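Local coordinates for protein putative MAR1 (Leishmania donovani, PDB 1X9G) that is of unknown function but belongs to the isochorismatase superfamily, and was named a putative ribonuclease, at residues L12-Y16 / I172-K178; K61-T65 / L81-H86; V107-F113 / K133-P138; V112-H118 / G141-Q145. All coordinates share one frame; numbering follows the deposited sequence.

Contact 1 of 4, residues L12-Y16 / I172-K178; sequences LMPHY and ILLQMTK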
loop_
_atom_site.group_PDB
_atom_site.type_symbol
_atom_site.label_atom_id
_atom_site.label_comp_id
_atom_site.label_asym_id
_atom_site.label_seq_id
_atom_site.Cartn_x
_atom_site.Cartn_y
_atom_site.Cartn_z
ATOM N N LEU A 12 15.347 -4.513 10.152
ATOM C CA LEU A 12 16.077 -3.821 9.061
ATOM C C LEU A 12 17.393 -4.549 8.743
ATOM O O LEU A 12 17.578 -5.669 9.207
ATOM C CB LEU A 12 16.330 -2.356 9.435
ATOM C CG LEU A 12 15.144 -1.426 9.675
ATOM C CD1 LEU A 12 15.537 -0.237 10.482
ATOM C CD2 LEU A 12 14.574 -0.958 8.345
ATOM N N MET A 13 18.284 -3.956 7.949
ATOM C CA MET A 13 19.659 -4.499 7.832
ATOM C C MET A 13 20.365 -4.529 9.214
ATOM O O MET A 13 20.255 -3.572 10.000
ATOM C CB MET A 13 20.510 -3.703 6.836
ATOM C CG MET A 13 20.014 -3.841 5.409
ATOM S SD MET A 13 21.240 -3.674 4.152
ATOM C CE MET A 13 21.944 -5.333 4.160
ATOM N N PRO A 14 21.031 -5.647 9.544
ATOM C CA PRO A 14 21.797 -5.686 10.793
ATOM C C PRO A 14 23.120 -4.966 10.561
ATOM O O PRO A 14 23.463 -4.734 9.384
ATOM C CB PRO A 14 22.020 -7.190 11.028
ATOM C CG PRO A 14 21.924 -7.824 9.690
ATOM C CD PRO A 14 21.111 -6.914 8.787
ATOM N N HIS A 15 23.829 -4.607 11.649
ATOM C CA HIS A 15 25.197 -4.063 11.581
ATOM C C HIS A 15 26.044 -4.869 10.589
ATOM O O HIS A 15 25.974 -6.089 10.568
ATOM C CB HIS A 15 25.891 -3.966 12.971
ATOM C CG HIS A 15 27.225 -3.287 12.893
ATOM N ND1 HIS A 15 28.417 -3.988 12.844
ATOM C CD2 HIS A 15 27.554 -1.980 12.713
ATOM C CE1 HIS A 15 29.421 -3.144 12.666
ATOM N NE2 HIS A 15 28.926 -1.921 12.575
ATOM N N TYR A 16 26.837 -4.183 9.768
ATOM C CA TYR A 16 27.632 -4.852 8.707
ATOM C C TYR A 16 28.471 -6.074 9.119
ATOM O O TYR A 16 28.766 -6.931 8.269
ATOM C CB TYR A 16 28.523 -3.872 7.916
ATOM C CG TYR A 16 29.560 -3.081 8.711
ATOM C CD1 TYR A 16 29.446 -1.691 8.825
ATOM C CD2 TYR A 16 30.680 -3.699 9.300
ATOM C CE1 TYR A 16 30.385 -0.935 9.525
ATOM C CE2 TYR A 16 31.651 -2.939 10.023
ATOM C CZ TYR A 16 31.487 -1.547 10.126
ATOM O OH TYR A 16 32.383 -0.729 10.816
ATOM N N ILE A 172 19.887 2.386 3.509
ATOM C CA ILE A 172 20.663 1.151 3.629
ATOM C C ILE A 172 22.104 1.326 4.159
ATOM O O ILE A 172 22.530 0.511 4.997
ATOM C CB ILE A 172 20.673 0.394 2.276
ATOM C CG1 ILE A 172 19.337 -0.329 2.064
ATOM C CG2 ILE A 172 21.798 -0.653 2.204
ATOM C CD1 ILE A 172 19.227 -0.949 0.617
ATOM N N LEU A 173 22.856 2.342 3.690
ATOM C CA LEU A 173 24.199 2.576 4.253
ATOM C C LEU A 173 24.150 2.822 5.765
ATOM O O LEU A 173 24.869 2.196 6.507
ATOM C CB LEU A 173 24.978 3.709 3.573
ATOM C CG LEU A 173 25.336 3.711 2.083
ATOM C CD1 LEU A 173 26.686 4.381 1.854
ATOM C CD2 LEU A 173 25.274 2.331 1.362
ATOM N N LEU A 174 23.246 3.687 6.199
ATOM C CA LEU A 174 22.972 3.988 7.590
ATOM C C LEU A 174 22.486 2.834 8.452
ATOM O O LEU A 174 22.559 2.895 9.686
ATOM C CB LEU A 174 21.914 5.091 7.623
ATOM C CG LEU A 174 22.386 6.437 7.065
ATOM C CD1 LEU A 174 21.402 7.562 7.381
ATOM C CD2 LEU A 174 23.809 6.814 7.598
ATOM N N GLN A 175 21.913 1.816 7.827
ATOM C CA GLN A 175 21.323 0.726 8.573
ATOM C C GLN A 175 22.430 -0.260 8.910
ATOM O O GLN A 175 22.396 -0.912 9.952
ATOM C CB GLN A 175 20.232 0.037 7.758
ATOM C CG GLN A 175 18.830 0.726 7.741
ATOM C CD GLN A 175 17.922 0.072 6.701
ATOM O OE1 GLN A 175 17.828 -1.140 6.654
ATOM N NE2 GLN A 175 17.316 0.863 5.826
ATOM N N MET A 176 23.401 -0.373 8.021
ATOM C CA MET A 176 24.539 -1.221 8.237
ATOM C C MET A 176 25.609 -0.644 9.226
ATOM O O MET A 176 26.339 -1.420 9.829
ATOM C CB MET A 176 25.176 -1.555 6.883
ATOM C CG MET A 176 24.388 -2.552 6.031
ATOM S SD MET A 176 24.959 -2.676 4.291
ATOM C CE MET A 176 25.925 -4.201 4.378
ATOM N N THR A 177 25.710 0.683 9.372
ATOM C CA THR A 177 26.647 1.305 10.337
ATOM C C THR A 177 25.937 1.895 11.519
ATOM O O THR A 177 25.842 3.106 11.600
ATOM C CB THR A 177 27.414 2.534 9.747
ATOM O OG1 THR A 177 26.723 3.077 8.623
ATOM C CG2 THR A 177 28.840 2.160 9.338
ATOM N N LYS A 178 25.432 1.112 12.454
ATOM C CA LYS A 178 24.321 1.637 13.245
ATOM C C LYS A 178 24.568 2.923 14.103
ATOM O O LYS A 178 23.667 3.389 14.816
ATOM C CB LYS A 178 23.699 0.490 14.029
ATOM C CG LYS A 178 23.040 -0.613 13.146
ATOM C CD LYS A 178 21.626 -0.993 13.709
ATOM C CE LYS A 178 20.921 -2.097 12.923
ATOM N NZ LYS A 178 20.542 -1.703 11.497
#
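M13 swings CG beside its own backbone N (chi1 -67°) and then bends at chi3, which carries its thioether down onto I172 and M176 of helix 169-176. Here an irregular N-terminal segment, ahead of the first strand of the isochorismatase-type alpha/beta fold, runs across the C-terminal end of a late helix. M13 SD lies 3.6 Å from I172 CG2 and 3.8 Å from M176 CG, the two methionine chains meeting at a slant with their CE ends also in reach of each other. Q175 crosses M13 at about a right angle and accepts from the M13 backbone: M13 N to Q175 OE1 is 3.1 Å, nearly straight at 165°, with the donor in the carbonyl plane. Because Q175 NE2 also bonds S171 OG, the amide is held at both ends, and L12 CB packs against OE1 at 3.4 Å. K178 folds back toward M13 O, but its NZ is modelled too close for that bond to be trusted. At the helix end M176 O is met by Y16 N at 2.8 Å, on a lone pair, while H15 CD2 comes within 3.2 Å of the same oxygen. D182 bonds H15 NE2 and Y16 OH, and S17 OG holds H15 ND1. Beyond the carbonyl, T177 CG2 rests at the edge of the Y16 ring, 3.5 Å from CE1.

Contact 2 of 4, residues K61-T65 / L81-H86; sequences KYIVT and LPKTAH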
loop_
_atom_site.group_PDB
_atom_site.type_symbol
_atom_site.label_atom_id
_atom_site.label_comp_id
_atom_site.label_asym_id
_atom_site.label_seq_id
_atom_site.Cartn_x
_atom_site.Cartn_y
_atom_site.Cartn_z
ATOM N N LYS A 61 30.295 -9.567 -0.287
ATOM C CA LYS A 61 30.665 -9.870 -1.666
ATOM C C LYS A 61 29.963 -8.906 -2.636
ATOM O O LYS A 61 28.926 -8.303 -2.297
ATOM C CB LYS A 61 30.260 -11.306 -2.024
ATOM C CG LYS A 61 30.638 -12.322 -0.928
ATOM C CD LYS A 61 29.897 -13.750 -1.382
ATOM C CE LYS A 61 30.506 -14.720 -0.077
ATOM N NZ LYS A 61 29.919 -16.108 -0.360
ATOM N N TYR A 62 30.504 -8.784 -3.846
ATOM C CA TYR A 62 29.884 -7.943 -4.869
ATOM C C TYR A 62 29.750 -8.731 -6.174
ATOM O O TYR A 62 30.709 -9.351 -6.644
ATOM C CB TYR A 62 30.717 -6.686 -5.056
ATOM C CG TYR A 62 30.027 -5.564 -5.773
ATOM C CD1 TYR A 62 29.552 -4.450 -5.064
ATOM C CD2 TYR A 62 29.846 -5.599 -7.176
ATOM C CE1 TYR A 62 28.917 -3.407 -5.712
ATOM C CE2 TYR A 62 29.218 -4.553 -7.842
ATOM C CZ TYR A 62 28.759 -3.464 -7.099
ATOM O OH TYR A 62 28.154 -2.424 -7.744
ATOM N N ILE A 63 28.559 -8.715 -6.764
ATOM C CA ILE A 63 28.221 -9.641 -7.842
ATOM C C ILE A 63 27.554 -8.888 -9.016
ATOM O O ILE A 63 26.645 -8.090 -8.821
ATOM C CB ILE A 63 27.355 -10.832 -7.296
ATOM C CG1 ILE A 63 28.063 -11.528 -6.125
ATOM C CG2 ILE A 63 26.949 -11.840 -8.399
ATOM C CD1 ILE A 63 27.204 -12.582 -5.429
ATOM N N VAL A 64 28.031 -9.124 -10.226
ATOM C CA VAL A 64 27.538 -8.460 -11.415
ATOM C C VAL A 64 27.052 -9.602 -12.268
ATOM O O VAL A 64 27.793 -10.549 -12.512
ATOM C CB VAL A 64 28.693 -7.747 -12.167
ATOM C CG1 VAL A 64 28.234 -7.127 -13.466
ATOM C CG2 VAL A 64 29.381 -6.700 -11.258
ATOM N N THR A 65 25.793 -9.545 -12.691
ATOM C CA THR A 65 25.329 -10.457 -13.740
ATOM C C THR A 65 25.180 -9.639 -15.020
ATOM O O THR A 65 24.730 -8.476 -14.977
ATOM C CB THR A 65 23.972 -11.118 -13.406
ATOM O OG1 THR A 65 22.977 -10.106 -13.400
ATOM C CG2 THR A 65 23.982 -11.761 -12.062
ATOM N N LEU A 81 33.616 -1.375 -11.179
ATOM C CA LEU A 81 33.636 -2.600 -10.393
ATOM C C LEU A 81 34.786 -2.700 -9.395
ATOM O O LEU A 81 35.906 -2.251 -9.685
ATOM C CB LEU A 81 33.744 -3.804 -11.348
ATOM C CG LEU A 81 32.570 -4.206 -12.246
ATOM C CD1 LEU A 81 31.236 -3.885 -11.520
ATOM C CD2 LEU A 81 32.654 -3.565 -13.640
ATOM N N PRO A 82 34.531 -3.326 -8.232
ATOM C CA PRO A 82 35.614 -3.659 -7.308
ATOM C C PRO A 82 36.461 -4.800 -7.889
ATOM O O PRO A 82 35.945 -5.597 -8.680
ATOM C CB PRO A 82 34.874 -4.131 -6.048
ATOM C CG PRO A 82 33.437 -3.852 -6.262
ATOM C CD PRO A 82 33.222 -3.767 -7.728
ATOM N N LYS A 83 37.741 -4.890 -7.512
ATOM C CA LYS A 83 38.591 -5.978 -8.024
ATOM C C LYS A 83 38.067 -7.336 -7.572
ATOM O O LYS A 83 38.229 -8.338 -8.272
ATOM C CB LYS A 83 40.064 -5.815 -7.600
ATOM C CG LYS A 83 40.637 -4.437 -7.822
ATOM C CD LYS A 83 40.512 -4.008 -9.278
ATOM C CE LYS A 83 41.068 -2.608 -9.479
ATOM N NZ LYS A 83 41.830 -2.537 -10.762
ATOM N N THR A 84 37.428 -7.357 -6.404
ATOM C CA THR A 84 36.872 -8.585 -5.860
ATOM C C THR A 84 35.583 -9.089 -6.550
ATOM O O THR A 84 35.113 -10.180 -6.222
ATOM C CB THR A 84 36.643 -8.454 -4.336
ATOM O OG1 THR A 84 36.150 -7.145 -4.043
ATOM C CG2 THR A 84 37.959 -8.669 -3.568
ATOM N N ALA A 85 35.034 -8.327 -7.502
ATOM C CA ALA A 85 33.706 -8.629 -8.112
ATOM C C ALA A 85 33.530 -10.027 -8.751
ATOM O O ALA A 85 34.415 -10.497 -9.462
ATOM C CB ALA A 85 33.315 -7.535 -9.131
ATOM N N HIS A 86 32.391 -10.686 -8.519
ATOM C CA HIS A 86 32.142 -11.973 -9.175
ATOM C C HIS A 86 31.228 -11.767 -10.335
ATOM O O HIS A 86 29.992 -11.800 -10.217
ATOM C CB HIS A 86 31.585 -13.012 -8.236
ATOM C CG HIS A 86 32.384 -13.158 -6.990
ATOM N ND1 HIS A 86 33.277 -14.186 -6.799
ATOM C CD2 HIS A 86 32.450 -12.383 -5.879
ATOM C CE1 HIS A 86 33.861 -14.039 -5.621
ATOM N NE2 HIS A 86 33.374 -12.956 -5.040
#
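Y62 O takes the shortest polar bond of this contact, from H86 N at 2.9 Å and 168°, with the donor nearly in line with the carbonyl bond. The same oxygen also receives a CA-H...O contact from A85 CA at 3.4 Å. This is the start of a parallel beta pairing: I63 faces H86 as strand 86-90, an outermost strand of the sheet within this chain, joins strand 60-67. The next rung is weaker, V64 N to H86 O at 3.3 Å, and the pairing continues through V64 and I88. Before it, a type I turn from P82 to A85, closed by A85 N to P82 O, steers the chain into the sheet. P82 lies over one face of the Y62 ring, a CH-pi contact in which CG stands 4.1 Å from the centroid and 20° off the normal. Y62 sends CG anti to the backbone N (chi1 -164°), so its ring leaves the strand toward P82 and helix 39-55, where OH bonds A46 O and A50 and H53 pack nearby. P82 also touches H53 and E54, so it packs between the Y62 ring and that helix. On the face that holds I63 and H86, I63 CG2 rests 3.5 Å from H86 O. Ahead of the turn, L81 crosses V64 at about a right angle, CD1 to CG2 3.4 Å.

Contact 3 of 4, residues V107-F113 / K133-P138; sequences VDNAVVF and KRVFLP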
loop_
_atom_site.group_PDB
_atom_site.type_symbol
_atom_site.label_atom_id
_atom_site.label_comp_id
_atom_site.label_asym_id
_atom_site.label_seq_id
_atom_site.Cartn_x
_atom_site.Cartn_y
_atom_site.Cartn_z
ATOM N N VAL A 107 25.788 -16.560 2.746
ATOM C CA VAL A 107 25.387 -15.146 2.731
ATOM C C VAL A 107 24.010 -15.073 3.345
ATOM O O VAL A 107 23.164 -15.910 3.039
ATOM C CB VAL A 107 25.488 -14.500 1.280
ATOM C CG1 VAL A 107 24.709 -13.163 1.160
ATOM C CG2 VAL A 107 26.966 -14.243 0.896
ATOM N N ASP A 108 23.797 -14.109 4.245
ATOM C CA ASP A 108 22.498 -13.957 4.933
ATOM C C ASP A 108 21.549 -12.955 4.280
ATOM O O ASP A 108 20.313 -13.138 4.321
ATOM C CB ASP A 108 22.736 -13.562 6.375
ATOM C CG ASP A 108 23.523 -14.607 7.109
ATOM O OD1 ASP A 108 24.766 -14.489 7.210
ATOM O OD2 ASP A 108 22.891 -15.586 7.536
ATOM N N ASN A 109 22.141 -11.903 3.699
ATOM C CA ASN A 109 21.419 -10.755 3.168
ATOM C C ASN A 109 21.823 -10.430 1.745
ATOM O O ASN A 109 22.996 -10.460 1.424
ATOM C CB ASN A 109 21.702 -9.518 4.006
ATOM C CG ASN A 109 21.705 -9.807 5.472
ATOM O OD1 ASN A 109 22.751 -10.042 6.045
ATOM N ND2 ASN A 109 20.538 -9.815 6.087
ATOM N N ALA A 110 20.865 -10.088 0.905
ATOM C CA ALA A 110 21.151 -9.646 -0.430
ATOM C C ALA A 110 20.558 -8.274 -0.617
ATOM O O ALA A 110 19.390 -8.058 -0.318
ATOM C CB ALA A 110 20.583 -10.608 -1.435
ATOM N N VAL A 111 21.381 -7.355 -1.091
ATOM C CA VAL A 111 21.016 -6.019 -1.485
ATOM C C VAL A 111 21.000 -6.049 -3.013
ATOM O O VAL A 111 22.053 -6.208 -3.671
ATOM C CB VAL A 111 22.075 -5.016 -0.990
ATOM C CG1 VAL A 111 21.823 -3.597 -1.518
ATOM C CG2 VAL A 111 22.229 -5.052 0.529
ATOM N N VAL A 112 19.807 -5.897 -3.591
ATOM C CA VAL A 112 19.580 -6.158 -5.008
ATOM C C VAL A 112 19.265 -4.864 -5.714
ATOM O O VAL A 112 18.443 -4.103 -5.254
ATOM C CB VAL A 112 18.468 -7.182 -5.201
ATOM C CG1 VAL A 112 18.255 -7.474 -6.667
ATOM C CG2 VAL A 112 18.829 -8.458 -4.530
ATOM N N PHE A 113 19.962 -4.569 -6.801
ATOM C CA PHE A 113 19.757 -3.295 -7.454
ATOM C C PHE A 113 19.990 -3.477 -8.938
ATOM O O PHE A 113 20.603 -4.433 -9.296
ATOM C CB PHE A 113 20.662 -2.226 -6.834
ATOM C CG PHE A 113 22.083 -2.624 -6.734
ATOM C CD1 PHE A 113 23.014 -2.190 -7.696
ATOM C CD2 PHE A 113 22.531 -3.402 -5.672
ATOM C CE1 PHE A 113 24.368 -2.580 -7.624
ATOM C CE2 PHE A 113 23.882 -3.779 -5.583
ATOM C CZ PHE A 113 24.795 -3.368 -6.576
ATOM N N LYS A 133 17.064 -16.000 2.098
ATOM C CA LYS A 133 17.890 -14.822 2.370
ATOM C C LYS A 133 16.995 -13.615 2.687
ATOM O O LYS A 133 15.834 -13.590 2.250
ATOM C CB LYS A 133 18.850 -14.546 1.217
ATOM C CG LYS A 133 20.105 -15.410 1.304
ATOM C CD LYS A 133 19.904 -16.808 0.676
ATOM C CE LYS A 133 21.238 -17.447 0.323
ATOM N NZ LYS A 133 21.850 -18.159 1.478
ATOM N N ARG A 134 17.482 -12.650 3.479
ATOM C CA ARG A 134 16.715 -11.412 3.590
ATOM C C ARG A 134 17.079 -10.557 2.388
ATOM O O ARG A 134 18.274 -10.405 2.064
ATOM C CB ARG A 134 16.942 -10.630 4.884
ATOM C CG ARG A 134 17.343 -11.442 6.087
ATOM C CD ARG A 134 16.533 -11.211 7.341
ATOM N NE ARG A 134 15.918 -9.886 7.490
ATOM C CZ ARG A 134 16.321 -8.945 8.347
ATOM N NH1 ARG A 134 17.394 -9.144 9.122
ATOM N NH2 ARG A 134 15.667 -7.788 8.408
ATOM N N VAL A 135 16.071 -10.008 1.708
ATOM C CA VAL A 135 16.376 -9.110 0.622
ATOM C C VAL A 135 16.040 -7.626 0.854
ATOM O O VAL A 135 15.009 -7.290 1.442
ATOM C CB VAL A 135 16.093 -9.724 -0.819
ATOM C CG1 VAL A 135 15.483 -11.085 -0.778
ATOM C CG2 VAL A 135 15.408 -8.761 -1.742
ATOM N N PHE A 136 16.976 -6.763 0.452
ATOM C CA PHE A 136 16.915 -5.319 0.663
ATOM C C PHE A 136 17.185 -4.630 -0.625
ATOM O O PHE A 136 18.136 -4.981 -1.328
ATOM C CB PHE A 136 17.950 -4.865 1.691
ATOM C CG PHE A 136 17.849 -5.592 2.986
ATOM C CD1 PHE A 136 18.488 -6.823 3.151
ATOM C CD2 PHE A 136 17.090 -5.062 4.041
ATOM C CE1 PHE A 136 18.379 -7.509 4.376
ATOM C CE2 PHE A 136 16.952 -5.731 5.243
ATOM C CZ PHE A 136 17.616 -6.953 5.420
ATOM N N LEU A 137 16.347 -3.652 -0.958
ATOM C CA LEU A 137 16.340 -3.126 -2.306
ATOM C C LEU A 137 16.359 -1.617 -2.236
ATOM O O LEU A 137 15.490 -1.034 -1.657
ATOM C CB LEU A 137 15.075 -3.638 -3.063
ATOM C CG LEU A 137 14.968 -5.158 -3.280
ATOM C CD1 LEU A 137 13.664 -5.668 -2.863
ATOM C CD2 LEU A 137 15.239 -5.509 -4.753
ATOM N N PRO A 138 17.388 -0.972 -2.805
ATOM C CA PRO A 138 17.303 0.480 -2.859
ATOM C C PRO A 138 16.498 0.889 -4.074
ATOM O O PRO A 138 16.998 0.709 -5.199
ATOM C CB PRO A 138 18.761 0.894 -3.053
ATOM C CG PRO A 138 19.345 -0.251 -3.890
ATOM C CD PRO A 138 18.655 -1.489 -3.377
#
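The F136 ring turns its edge to strand 109-115: CD1 is 3.8 Å from A110 O and CE1 is 3.9 Å from N109 CB. F136 CZ in turn lies off-centre over one face of the R134 guanidinium, 3.6 Å above its plane. These groups stand on two neighbouring parallel strands of a beta-alpha-beta unit; the axes of 109-113 and 134-138 approach to 4.7 Å, at 29° to each other. R134 and N109 run side by side, pointing the same way, on the face that also holds V111 and F136. The far end of R134 is tied outside the pair, NH2 bonding L12 O, and M13 packs on both V111 and F136. The backbones are laced from R134 N to D108 O through A110 N to R134 O (2.9 Å) and F136 N to A110 O (2.8 Å) to V112 N with F136 O. CA-H...O contacts fill in between, the closest being V111 CA to F136 O. On the opposite face A110 and V135 lie together, and V135 is covered by V125, L128 and L129 of the connecting helix 117-130. V112 and L137 run alongside each other, CB to CD2 3.7 Å, and P138 CG meets F113 CB. At the entry to the strands K133 bends at chi2 and chi4 to bring NZ 3.0 Å from V107 O, in the carbonyl plane; the same nitrogen also bonds L104 O.

Contact 4 of 4, residues V112-H118 / G141-Q145; sequences VFGIEGH and GLGSQ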
loop_
_atom_site.group_PDB
_atom_site.type_symbol
_atom_site.label_atom_id
_atom_site.label_comp_id
_atom_site.label_asym_id
_atom_site.label_seq_id
_atom_site.Cartn_x
_atom_site.Cartn_y
_atom_site.Cartn_z
ATOM N N VAL A 112 19.807 -5.897 -3.591
ATOM C CA VAL A 112 19.580 -6.158 -5.008
ATOM C C VAL A 112 19.265 -4.864 -5.714
ATOM O O VAL A 112 18.443 -4.103 -5.254
ATOM C CB VAL A 112 18.468 -7.182 -5.201
ATOM C CG1 VAL A 112 18.255 -7.474 -6.667
ATOM C CG2 VAL A 112 18.829 -8.458 -4.530
ATOM N N PHE A 113 19.962 -4.569 -6.801
ATOM C CA PHE A 113 19.757 -3.295 -7.454
ATOM C C PHE A 113 19.990 -3.477 -8.938
ATOM O O PHE A 113 20.603 -4.433 -9.296
ATOM C CB PHE A 113 20.662 -2.226 -6.834
ATOM C CG PHE A 113 22.083 -2.624 -6.734
ATOM C CD1 PHE A 113 23.014 -2.190 -7.696
ATOM C CD2 PHE A 113 22.531 -3.402 -5.672
ATOM C CE1 PHE A 113 24.368 -2.580 -7.624
ATOM C CE2 PHE A 113 23.882 -3.779 -5.583
ATOM C CZ PHE A 113 24.795 -3.368 -6.576
ATOM N N GLY A 114 19.478 -2.577 -9.772
ATOM C CA GLY A 114 19.528 -2.696 -11.225
ATOM C C GLY A 114 18.193 -2.676 -11.985
ATOM O O GLY A 114 17.215 -2.109 -11.528
ATOM N N ILE A 115 18.169 -3.378 -13.114
ATOM C CA ILE A 115 17.167 -3.294 -14.111
ATOM C C ILE A 115 16.874 -4.736 -14.592
ATOM O O ILE A 115 17.764 -5.533 -14.568
ATOM C CB ILE A 115 17.665 -2.387 -15.227
ATOM C CG1 ILE A 115 16.472 -1.657 -15.837
ATOM C CG2 ILE A 115 18.534 -3.136 -16.352
ATOM C CD1 ILE A 115 16.428 -0.202 -15.450
ATOM N N GLU A 116 15.623 -5.117 -14.932
ATOM C CA GLU A 116 14.402 -4.305 -14.803
ATOM C C GLU A 116 13.551 -4.756 -13.639
ATOM O O GLU A 116 13.385 -5.964 -13.422
ATOM C CB GLU A 116 13.570 -4.409 -16.077
ATOM C CG GLU A 116 14.316 -4.087 -17.356
ATOM C CD GLU A 116 13.431 -3.480 -18.446
ATOM O OE1 GLU A 116 13.694 -3.805 -19.624
ATOM O OE2 GLU A 116 12.484 -2.694 -18.152
ATOM N N GLY A 117 12.958 -3.772 -12.943
ATOM C CA GLY A 117 12.138 -3.980 -11.727
ATOM C C GLY A 117 11.134 -5.122 -11.800
ATOM O O GLY A 117 10.987 -5.910 -10.856
ATOM N N HIS A 118 10.465 -5.222 -12.951
ATOM C CA HIS A 118 9.380 -6.178 -13.153
ATOM C C HIS A 118 9.801 -7.483 -13.827
ATOM O O HIS A 118 8.944 -8.355 -14.061
ATOM C CB HIS A 118 8.288 -5.525 -13.985
ATOM C CG HIS A 118 8.738 -5.161 -15.359
ATOM N ND1 HIS A 118 9.614 -4.118 -15.600
ATOM C CD2 HIS A 118 8.484 -5.730 -16.560
ATOM C CE1 HIS A 118 9.839 -4.033 -16.904
ATOM N NE2 HIS A 118 9.152 -4.991 -17.508
ATOM N N GLY A 141 18.060 2.608 -6.947
ATOM C CA GLY A 141 18.873 1.985 -7.968
ATOM C C GLY A 141 18.080 0.892 -8.659
ATOM O O GLY A 141 18.635 -0.149 -9.031
ATOM N N LEU A 142 16.777 1.127 -8.816
ATOM C CA LEU A 142 15.934 0.278 -9.670
ATOM C C LEU A 142 15.287 1.090 -10.792
ATOM O O LEU A 142 15.126 2.325 -10.679
ATOM C CB LEU A 142 14.867 -0.479 -8.877
ATOM C CG LEU A 142 15.188 -1.324 -7.636
ATOM C CD1 LEU A 142 13.914 -1.516 -6.771
ATOM C CD2 LEU A 142 15.923 -2.664 -7.929
ATOM N N GLY A 143 14.989 0.398 -11.904
ATOM C CA GLY A 143 14.263 0.999 -13.033
ATOM C C GLY A 143 13.639 -0.006 -14.003
ATOM O O GLY A 143 13.998 -1.174 -14.013
ATOM N N SER A 144 12.699 0.473 -14.809
ATOM C CA SER A 144 12.060 -0.292 -15.872
ATOM C C SER A 144 11.952 0.660 -17.059
ATOM O O SER A 144 12.034 1.873 -16.883
ATOM C CB SER A 144 10.665 -0.746 -15.446
ATOM O OG SER A 144 10.764 -1.857 -14.563
ATOM N N GLN A 145 11.768 0.149 -18.271
ATOM C CA GLN A 145 11.472 1.060 -19.392
ATOM C C GLN A 145 10.182 1.846 -19.231
ATOM O O GLN A 145 10.161 3.037 -19.514
ATOM C CB GLN A 145 11.498 0.330 -20.718
ATOM C CG GLN A 145 12.870 0.037 -21.152
ATOM C CD GLN A 145 12.908 -0.861 -22.355
ATOM O OE1 GLN A 145 13.505 -1.925 -22.304
ATOM N NE2 GLN A 145 12.262 -0.440 -23.450
#
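V112 and F113 meet the second segment through its backbone and L142: V112 O is near L142 CD2, and F113 CB lies 3.6 Å from G141 O. G114 then donates to G141 O, N to O 2.7 Å with the donor almost in line with the carbonyl, while its own O takes a weak bond from G143 N and a CA-H...O contact from L142 CA. The backbone of G114 (phi 123°, psi -149°) is in a region used mainly by glycine. I115 follows beside G143, though the close approach modelled for its CD1 to G143 O is doubtful. The peptide between I115 and E116 is cis, at a bond not involving proline, a feature known from isochorismatase-type hydrolases. E116 bends at chi2 and brings OE2 within 2.9 Å of Q145 N, which approaches from above the carboxylate plane. G117, at the start of helix 117-130, donates to G143 O at 3.0 Å from well above the carbonyl plane. H118 takes the crowded position (chi1 64°), putting ND1 2.7 Å from S144 OG, in the plane of the ring at its edge; either atom could be the donor. Its NE2 bonds E170 of the third subunit. The strand-to-helix turn after the cis peptide is thus pinned by G143 O, Q145 N and S144 OG, and in relatives such a turn leads to the nucleophilic cysteine, so the contact probably shapes the edge of the active-site pocket.

From the N terminus, residues 12-16 wait for 172-178, so contact 1 closes a loop around the whole of contacts 2, 3 and 4. Contact 2 closes first, a short loop between strands 60-67 and 86-90 at one side of the sheet. Contacts 3 and 4 come after it in series, and they cross each other: both pair strand 109-115 with strand 134-143, one at its start and one at its end, sharing V112 and F113. Contact 1 touches contact 3 where L12 and M13 meet R134, V111 and F136, but lies about 22 Å from contact 4, centre to centre, across the chain's middle. Y62 OH packs near F113 CZ, joining contact 2 to contacts 3 and 4.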